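Local coordinates for protein glycoside hydrolase family 81 (Clostridium thermocellum, PDB 6FOP) that probably hydrolyses beta-1,3-glucans such as laminarin as a glucanase of the cellulosome, at residues E572-N577 with Y599-R604; T608-N613 with I617-Y622. One frame throughout, in Å; residues are numbered along the deposited sequence.

Interaction 1 (E572-N577 with Y599-R604); sequences EKHGIN and YEEMLR. With NI (nickel (II) ion), chain B.
A nickel site bridges two helices here: His574, on helix 570-575, and Glu601, on helix 592-606, bind the same ion, within the helical C-terminal domain of this family 81 glycoside hydrolase. His574 NE2 lies 2.1 Å from the nickel and Glu601 OE2 2.0 Å; His562 and Glu605 complete the protein ligands. Imidazole nitrogen and carboxylate oxygen both suit such an ion, and the 3.2 Å between His574 NE2 and Glu601 OE2 reflects their shared metal, not a hydrogen bond. The ring and carboxylate planes stand 88° apart. Glu601 reaches the metal on an extended chain, with CG anti to the backbone N (chi1 166°), while its other oxygen, OE1, is held by the backbone N of Asn550. The other ring nitrogen of His574, ND1, is hydrogen-bonded to Asn598 OD1; gripped at both nitrogens, the ring is fixed in rotation, and Asn598 acts as a second-shell residue. Met602 covers one face of the ring with carbon. Its chain bends away beyond CG, but its CB makes a CH-pi contact over that face of the His574 ring, 3.7 Å from the centroid and only 6° off the normal.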
ATOM      1  N   GLU A 572      11.599  -5.695  18.039  1.00 13.60           N
ATOM      2  CA  GLU A 572      10.880  -4.541  17.503  1.00 13.77           C
ATOM      3  C   GLU A 572      10.921  -4.503  15.963  1.00 13.99           C
ATOM      4  O   GLU A 572       9.902  -4.249  15.324  1.00 14.23           O
ATOM      5  CB  GLU A 572      11.408  -3.229  18.092  1.00 14.71           C
ATOM      6  CG  GLU A 572      11.107  -3.117  19.585  1.00 15.66           C
ATOM      7  CD  GLU A 572      11.863  -1.992  20.234  1.00 16.93           C
ATOM      8  OE1 GLU A 572      11.328  -0.866  20.250  1.00 19.37           O
ATOM      9  OE2 GLU A 572      13.001  -2.237  20.716  1.00 18.01           O
ATOM     10  N   LYS A 573      12.080  -4.809  15.371  1.00 13.67           N
ATOM     11  CA  LYS A 573      12.175  -4.765  13.928  1.00 14.00           C
ATOM     12  C   LYS A 573      11.190  -5.735  13.275  1.00 12.72           C
ATOM     13  O   LYS A 573      10.544  -5.389  12.281  1.00 14.36           O
ATOM     14  CB  LYS A 573      13.598  -5.051  13.451  1.00 14.06           C
ATOM     15  CG  LYS A 573      14.603  -3.986  13.849  1.00 15.82           C
ATOM     16  CD  LYS A 573      15.980  -4.247  13.271  1.00 17.78           C
ATOM     17  CE  LYS A 573      16.987  -3.265  13.838  1.00 21.66           C
ATOM     18  NZ  LYS A 573      18.324  -3.392  13.222  1.00 26.42           N
ATOM     19  N   HIS A 574      11.060  -6.940  13.825  1.00 13.64           N
ATOM     20  CA  HIS A 574      10.087  -7.923  13.330  1.00 12.87           C
ATOM     21  C   HIS A 574       8.636  -7.509  13.668  1.00 13.44           C
ATOM     22  O   HIS A 574       7.736  -7.617  12.824  1.00 13.39           O
ATOM     23  CB  HIS A 574      10.427  -9.299  13.917  1.00 13.96           C
ATOM     24  CG  HIS A 574      11.528  -9.993  13.184  1.00 13.30           C
ATOM     25  ND1 HIS A 574      11.343 -11.169  12.509  1.00 13.97           N
ATOM     26  CD2 HIS A 574      12.808  -9.634  12.963  1.00 14.39           C
ATOM     27  CE1 HIS A 574      12.462 -11.525  11.923  1.00 14.09           C
ATOM     28  NE2 HIS A 574      13.368 -10.615  12.191  1.00 14.19           N
ATOM     29  N   GLY A 575       8.433  -7.003  14.892  1.00 12.72           N
ATOM     30  CA  GLY A 575       7.088  -6.730  15.383  1.00 12.24           C
ATOM     31  C   GLY A 575       6.355  -5.604  14.676  1.00 11.84           C
ATOM     32  O   GLY A 575       5.107  -5.577  14.696  1.00 12.81           O
ATOM     33  N   ILE A 576       7.085  -4.649  14.072  1.00 12.36           N
ATOM     34  CA  ILE A 576       6.392  -3.561  13.389  1.00 13.31           C
ATOM     35  C   ILE A 576       5.592  -4.031  12.189  1.00 12.61           C
ATOM     36  O   ILE A 576       4.792  -3.258  11.690  1.00 13.72           O
ATOM     37  CB  ILE A 576       7.312  -2.392  12.953  1.00 13.66           C
ATOM     38  CG1 ILE A 576       8.379  -2.829  11.918  1.00 14.63           C
ATOM     39  CG2 ILE A 576       7.954  -1.703  14.164  1.00 14.57           C
ATOM     40  CD1 ILE A 576       8.642  -1.778  10.866  1.00 16.60           C
ATOM     41  N   ASN A 577       5.824  -5.250  11.685  1.00 12.28           N
ATOM     42  CA  ASN A 577       5.006  -5.797  10.611  1.00 12.17           C
ATOM     43  C   ASN A 577       3.969  -6.796  11.071  1.00 12.25           C
ATOM     44  O   ASN A 577       3.347  -7.472  10.274  1.00 11.94           O
ATOM     45  CB  ASN A 577       5.885  -6.301   9.451  1.00 12.48           C
ATOM     46  CG  ASN A 577       6.182  -5.186   8.493  1.00 11.79           C
ATOM     47  OD1 ASN A 577       5.296  -4.773   7.737  1.00 12.80           O
ATOM     48  ND2 ASN A 577       7.375  -4.594   8.602  1.00 13.03           N
ATOM     49  N   TYR A 599      10.343 -16.091  13.643  1.00 14.88           N
ATOM     50  CA  TYR A 599      10.579 -15.994  15.080  1.00 15.25           C
ATOM     51  C   TYR A 599      11.973 -16.453  15.482  1.00 14.58           C
ATOM     52  O   TYR A 599      12.643 -15.760  16.266  1.00 16.45           O
ATOM     53  CB  TYR A 599       9.484 -16.764  15.813  1.00 16.39           C
ATOM     54  CG  TYR A 599       9.574 -16.776  17.319  1.00 15.84           C
ATOM     55  CD1 TYR A 599       8.950 -15.788  18.087  1.00 16.04           C
ATOM     56  CD2 TYR A 599      10.206 -17.815  17.988  1.00 16.57           C
ATOM     57  CE1 TYR A 599       9.012 -15.835  19.475  1.00 16.60           C
ATOM     58  CE2 TYR A 599      10.229 -17.877  19.364  1.00 16.01           C
ATOM     59  CZ  TYR A 599       9.674 -16.850  20.104  1.00 15.47           C
ATOM     60  OH  TYR A 599       9.701 -16.920  21.488  1.00 17.58           O
ATOM     61  N   GLU A 600      12.429 -17.574  14.912  1.00 16.06           N
ATOM     62  CA  GLU A 600      13.772 -18.076  15.235  0.52 16.76           C
ATOM     63  C   GLU A 600      14.873 -17.154  14.703  1.00 16.63           C
ATOM     64  O   GLU A 600      15.882 -16.970  15.375  1.00 17.87           O
ATOM     65  CB  GLU A 600      13.957 -19.519  14.773  0.52 18.88           C
ATOM     66  CG  GLU A 600      13.114 -20.540  15.552  0.52 19.92           C
ATOM     67  CD  GLU A 600      13.475 -20.685  17.037  0.52 23.37           C
ATOM     68  OE1 GLU A 600      14.653 -20.527  17.404  0.52 25.94           O
ATOM     69  OE2 GLU A 600      12.561 -20.953  17.855  0.52 24.69           O
ATOM     70  N   GLU A 601      14.648 -16.532  13.532  1.00 15.68           N
ATOM     71  CA  GLU A 601      15.620 -15.538  13.066  1.00 16.54           C
ATOM     72  C   GLU A 601      15.699 -14.376  14.062  1.00 15.21           C
ATOM     73  O   GLU A 601      16.773 -13.894  14.410  1.00 16.57           O
ATOM     74  CB  GLU A 601      15.232 -14.974  11.699  1.00 16.86           C
ATOM     75  CG  GLU A 601      16.017 -13.721  11.328  1.00 18.14           C
ATOM     76  CD  GLU A 601      15.711 -13.124   9.969  1.00 17.15           C
ATOM     77  OE1 GLU A 601      15.944 -13.803   8.966  1.00 18.69           O
ATOM     78  OE2 GLU A 601      15.248 -11.960   9.914  1.00 15.31           O
ATOM     79  N   MET A 602      14.532 -13.891  14.476  1.00 14.85           N
ATOM     80  CA  MET A 602      14.448 -12.794  15.442  1.00 14.48           C
ATOM     81  C   MET A 602      15.229 -13.112  16.734  1.00 15.44           C
ATOM     82  O   MET A 602      16.009 -12.279  17.213  1.00 15.52           O
ATOM     83  CB  MET A 602      12.953 -12.473  15.706  1.00 14.77           C
ATOM     84  CG  MET A 602      12.675 -11.410  16.758  1.00 15.81           C
ATOM     85  SD  MET A 602      12.733 -11.991  18.465  1.00 16.80           S
ATOM     86  CE  MET A 602      11.433 -13.218  18.419  1.00 15.98           C
ATOM     87  N   LEU A 603      15.074 -14.326  17.252  1.00 16.08           N
ATOM     88  CA  LEU A 603      15.807 -14.740  18.451  1.00 17.04           C
ATOM     89  C   LEU A 603      17.321 -14.730  18.222  1.00 17.31           C
ATOM     90  O   LEU A 603      18.090 -14.231  19.069  1.00 17.71           O
ATOM     91  CB  LEU A 603      15.366 -16.132  18.902  1.00 17.77           C
ATOM     92  CG  LEU A 603      13.946 -16.308  19.425  1.00 18.31           C
ATOM     93  CD1 LEU A 603      13.785 -17.744  19.885  1.00 19.48           C
ATOM     94  CD2 LEU A 603      13.659 -15.339  20.563  1.00 19.07           C
ATOM     95  N   ARG A 604      17.742 -15.312  17.094  1.00 18.02           N
ATOM     96  CA  ARG A 604      19.163 -15.342  16.761  1.00 19.31           C
ATOM     97  C   ARG A 604      19.750 -13.934  16.690  1.00 18.04           C
ATOM     98  O   ARG A 604      20.831 -13.656  17.183  1.00 20.22           O
ATOM     99  CB  ARG A 604      19.399 -16.064  15.443  1.00 23.65           C
ATOM    100  CG  ARG A 604      19.262 -17.567  15.505  1.00 27.67           C
ATOM    101  CD  ARG A 604      19.924 -18.207  14.291  1.00 32.26           C
ATOM    102  NE  ARG A 604      19.317 -17.753  13.038  1.00 35.56           N
ATOM    103  CZ  ARG A 604      18.185 -18.228  12.506  1.00 33.52           C
ATOM    104  NH1 ARG A 604      17.489 -19.188  13.106  1.00 39.25           N
ATOM    105  NH2 ARG A 604      17.747 -17.739  11.356  1.00 36.12           N
TER
HETATM  106 NI    NI B 828      15.259 -10.577  11.357  1.00 14.81          NI

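Interaction 2 (T608-N613 with I617-Y622); sequences TSQPPN and IQYMYY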
ATOM      1  N   THR A 608      19.153 -14.024  22.028  1.00 19.52           N
ATOM      2  CA  THR A 608      18.397 -14.464  23.202  1.00 19.90           C
ATOM      3  C   THR A 608      17.584 -15.711  22.867  1.00 20.56           C
ATOM      4  O   THR A 608      17.373 -16.027  21.702  1.00 22.83           O
ATOM      5  CB  THR A 608      17.443 -13.357  23.699  1.00 19.85           C
ATOM      6  OG1 THR A 608      16.575 -12.963  22.629  1.00 19.71           O
ATOM      7  CG2 THR A 608      18.206 -12.166  24.183  1.00 20.94           C
ATOM      8  N   SER A 609      17.092 -16.401  23.896  1.00 20.03           N
ATOM      9  CA  SER A 609      16.238 -17.605  23.702  1.00 20.16           C
ATOM     10  C   SER A 609      14.749 -17.310  23.733  1.00 18.58           C
ATOM     11  O   SER A 609      13.963 -18.147  23.304  1.00 19.21           O
ATOM     12  CB  SER A 609      16.587 -18.664  24.739  1.00 22.83           C
ATOM     13  OG  SER A 609      16.765 -18.067  25.997  1.00 24.91           O
ATOM     14  N   GLN A 610      14.395 -16.118  24.221  1.00 17.14           N
ATOM     15  CA  GLN A 610      13.043 -15.554  24.163  1.00 16.78           C
ATOM     16  C   GLN A 610      13.174 -14.093  23.741  1.00 16.75           C
ATOM     17  O   GLN A 610      14.233 -13.503  23.883  1.00 17.61           O
ATOM     18  CB  GLN A 610      12.338 -15.648  25.531  1.00 17.02           C
ATOM     19  CG  GLN A 610      11.858 -17.043  25.826  1.00 17.24           C
ATOM     20  CD  GLN A 610      11.304 -17.207  27.242  1.00 17.62           C
ATOM     21  OE1 GLN A 610      11.377 -16.305  28.073  1.00 18.05           O
ATOM     22  NE2 GLN A 610      10.722 -18.361  27.491  1.00 18.28           N
ATOM     23  N   PRO A 611      12.088 -13.496  23.239  1.00 15.72           N
ATOM     24  CA  PRO A 611      12.206 -12.085  22.812  1.00 15.20           C
ATOM     25  C   PRO A 611      12.637 -11.188  23.961  1.00 15.95           C
ATOM     26  O   PRO A 611      12.172 -11.393  25.087  1.00 17.85           O
ATOM     27  CB  PRO A 611      10.790 -11.711  22.377  1.00 16.45           C
ATOM     28  CG  PRO A 611      10.058 -12.999  22.236  1.00 17.07           C
ATOM     29  CD  PRO A 611      10.714 -14.002  23.107  1.00 16.80           C
ATOM     30  N   PRO A 612      13.556 -10.253  23.736  1.00 16.32           N
ATOM     31  CA  PRO A 612      13.979  -9.386  24.859  1.00 16.82           C
ATOM     32  C   PRO A 612      12.914  -8.381  25.284  1.00 16.67           C
ATOM     33  O   PRO A 612      12.917  -7.909  26.426  1.00 19.46           O
ATOM     34  CB  PRO A 612      15.221  -8.684  24.295  1.00 18.19           C
ATOM     35  CG  PRO A 612      14.963  -8.648  22.822  1.00 18.56           C
ATOM     36  CD  PRO A 612      14.354  -9.990  22.525  1.00 16.35           C
ATOM     37  N   ASN A 613      12.053  -8.041  24.331  1.00 16.21           N
ATOM     38  CA  ASN A 613      10.996  -7.082  24.509  1.00 15.56           C
ATOM     39  C   ASN A 613       9.896  -7.330  23.466  1.00 13.73           C
ATOM     40  O   ASN A 613      10.027  -8.229  22.628  1.00 14.23           O
ATOM     41  CB  ASN A 613      11.529  -5.634  24.507  1.00 15.95           C
ATOM     42  CG  ASN A 613      12.064  -5.179  23.168  1.00 16.10           C
ATOM     43  OD1 ASN A 613      12.355  -5.980  22.278  1.00 18.25           O
ATOM     44  ND2 ASN A 613      12.194  -3.888  23.037  1.00 17.44           N
ATOM     45  N   ILE A 617       3.554  -9.073  21.596  1.00 13.98           N
ATOM     46  CA  ILE A 617       3.415  -9.082  20.135  1.00 14.11           C
ATOM     47  C   ILE A 617       4.025 -10.377  19.594  1.00 12.71           C
ATOM     48  O   ILE A 617       3.431 -11.039  18.731  1.00 13.42           O
ATOM     49  CB  ILE A 617       4.117  -7.875  19.522  1.00 14.80           C
ATOM     50  CG1 ILE A 617       3.578  -6.550  20.048  1.00 16.77           C
ATOM     51  CG2 ILE A 617       4.042  -7.908  18.009  1.00 15.60           C
ATOM     52  CD1 ILE A 617       2.122  -6.335  19.878  1.00 17.95           C
ATOM     53  N   GLN A 618       5.224 -10.740  20.087  1.00 12.62           N
ATOM     54  CA  GLN A 618       5.909 -11.924  19.550  1.00 13.29           C
ATOM     55  C   GLN A 618       5.205 -13.215  19.896  1.00 13.46           C
ATOM     56  O   GLN A 618       5.183 -14.154  19.094  1.00 14.15           O
ATOM     57  CB  GLN A 618       7.357 -11.986  20.015  1.00 14.21           C
ATOM     58  CG  GLN A 618       8.221 -10.882  19.443  1.00 14.92           C
ATOM     59  CD  GLN A 618       8.402 -10.996  17.955  1.00 14.21           C
ATOM     60  OE1 GLN A 618       8.151 -12.045  17.377  1.00 14.62           O
ATOM     61  NE2 GLN A 618       8.901  -9.924  17.338  1.00 15.66           N
ATOM     62  N   TYR A 619       4.631 -13.291  21.105  1.00 13.15           N
ATOM     63  CA  TYR A 619       3.925 -14.531  21.448  1.00 13.83           C
ATOM     64  C   TYR A 619       2.566 -14.645  20.755  1.00 12.55           C
ATOM     65  O   TYR A 619       2.144 -15.766  20.425  1.00 13.69           O
ATOM     66  CB  TYR A 619       3.792 -14.698  22.959  1.00 13.84           C
ATOM     67  CG  TYR A 619       5.100 -14.778  23.724  1.00 14.33           C
ATOM     68  CD1 TYR A 619       6.270 -15.235  23.128  1.00 14.40           C
ATOM     69  CD2 TYR A 619       5.150 -14.410  25.054  1.00 14.17           C
ATOM     70  CE1 TYR A 619       7.456 -15.343  23.835  1.00 15.16           C
ATOM     71  CE2 TYR A 619       6.337 -14.495  25.768  1.00 14.11           C
ATOM     72  CZ  TYR A 619       7.492 -14.926  25.156  1.00 15.00           C
ATOM     73  OH  TYR A 619       8.664 -15.031  25.865  1.00 16.25           O
ATOM     74  N   MET A 620       1.899 -13.517  20.466  1.00 13.34           N
ATOM     75  CA  MET A 620       0.711 -13.562  19.607  0.55 13.98           C
ATOM     76  C   MET A 620       1.051 -14.075  18.213  1.00 13.33           C
ATOM     77  O   MET A 620       0.311 -14.886  17.632  1.00 14.21           O
ATOM     78  CB  MET A 620       0.061 -12.202  19.510  0.55 14.92           C
ATOM     79  CG  MET A 620      -0.642 -11.786  20.792  0.55 14.85           C
ATOM     80  SD  MET A 620      -1.581 -10.267  20.495  0.55 14.97           S
ATOM     81  CE  MET A 620      -0.296  -9.035  20.440  0.55 16.66           C
ATOM     82  N   TYR A 621       2.218 -13.650  17.695  1.00 13.35           N
ATOM     83  CA  TYR A 621       2.694 -14.106  16.393  1.00 14.15           C
ATOM     84  C   TYR A 621       3.048 -15.600  16.422  1.00 13.73           C
ATOM     85  O   TYR A 621       2.595 -16.383  15.576  1.00 13.81           O
ATOM     86  CB  TYR A 621       3.918 -13.290  16.018  1.00 13.79           C
ATOM     87  CG  TYR A 621       4.515 -13.633  14.689  1.00 13.16           C
ATOM     88  CD1 TYR A 621       3.875 -13.244  13.503  1.00 13.45           C
ATOM     89  CD2 TYR A 621       5.749 -14.274  14.593  1.00 14.19           C
ATOM     90  CE1 TYR A 621       4.418 -13.553  12.271  1.00 13.81           C
ATOM     91  CE2 TYR A 621       6.304 -14.560  13.353  1.00 13.59           C
ATOM     92  CZ  TYR A 621       5.634 -14.203  12.195  1.00 13.64           C
ATOM     93  OH  TYR A 621       6.219 -14.480  10.957  1.00 14.51           O
ATOM     94  N   TYR A 622       3.793 -16.001  17.469  1.00 13.88           N
ATOM     95  CA  TYR A 622       4.264 -17.383  17.588  1.00 14.09           C
ATOM     96  C   TYR A 622       3.088 -18.341  17.779  1.00 13.63           C
ATOM     97  O   TYR A 622       3.177 -19.516  17.386  1.00 14.70           O
ATOM     98  CB  TYR A 622       5.273 -17.557  18.729  1.00 14.79           C
ATOM     99  CG  TYR A 622       6.028 -18.853  18.662  1.00 15.86           C
ATOM    100  CD1 TYR A 622       6.976 -19.082  17.670  1.00 18.11           C
ATOM    101  CD2 TYR A 622       5.840 -19.834  19.623  1.00 16.57           C
ATOM    102  CE1 TYR A 622       7.659 -20.278  17.593  1.00 18.34           C
ATOM    103  CE2 TYR A 622       6.528 -21.042  19.550  1.00 17.75           C
ATOM    104  CZ  TYR A 622       7.465 -21.241  18.559  1.00 18.51           C
ATOM    105  OH  TYR A 622       8.161 -22.428  18.490  1.00 20.41           O
TER
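Pro611 packs against Gln618 and Tyr619, joining the loop that follows helix 592-606 to the side of helix 615-622 in a compact helix-loop-helix connection. The tight part is the pyrrolidine ring, whose CG and CD lie against two successive residues of the helix. Pro611 CG comes to 3.6 Å from Gln618 CB, and Pro611 CD lies 3.6 Å from Tyr619 CE1, meeting the phenol ring obliquely. Proline suits this place because it is rigid and apolar, and Tyr599 of helix 592-606 touches it as well. Gln618 offers its aliphatic part: chi1 (-67°) sets CG beside the proline, and the bend at chi2 then turns the amide away toward helix 570-575, where NE2 makes a weak hydrogen bond to Ser571 O. The looser side is the exposed Gln610, which runs across Tyr619 at about a right angle, its amide plane 77° from the ring. Gln610 CD stays 3.7 Å from Tyr619 OH, touching without bonding, although Pro611 CD still packs on that hydroxyl. Met633 of helix 627-633 touches both Gln610 and Tyr619. Within the loop, Thr608 OG1 donates to Gln610 O over 2.7 Å, approaching from above the carbonyl plane, and so braces the loop just ahead of the proline. Between 608-613 and 617-622 the contact is therefore van der Waals in kind, held by shape and the burial of carbon; the polar link from loop to helix comes one turn earlier, where Lys615 NZ bonds Pro611 O.

In the fold
Following the chain, helix 570-575 comes first; interaction 1 then closes a loop of 21 residues by bringing helix 592-606 back beside it. Interaction 2 opens only after that helix has ended and closes a much shorter loop, with three residues between its segments, onto helix 615-622. The two are therefore in series, neither nested nor crossed, with centres about 8 Å apart. They also touch: Glu572 OE2 probably accepts a hydrogen bond from Asn613 ND2, at 3.0 Å, and Leu603 packs on Ser609 and Gln610. Gln618 contacts both His574 and Met602, so helix 615-622 joins the two nickel-bridged helices in one cluster.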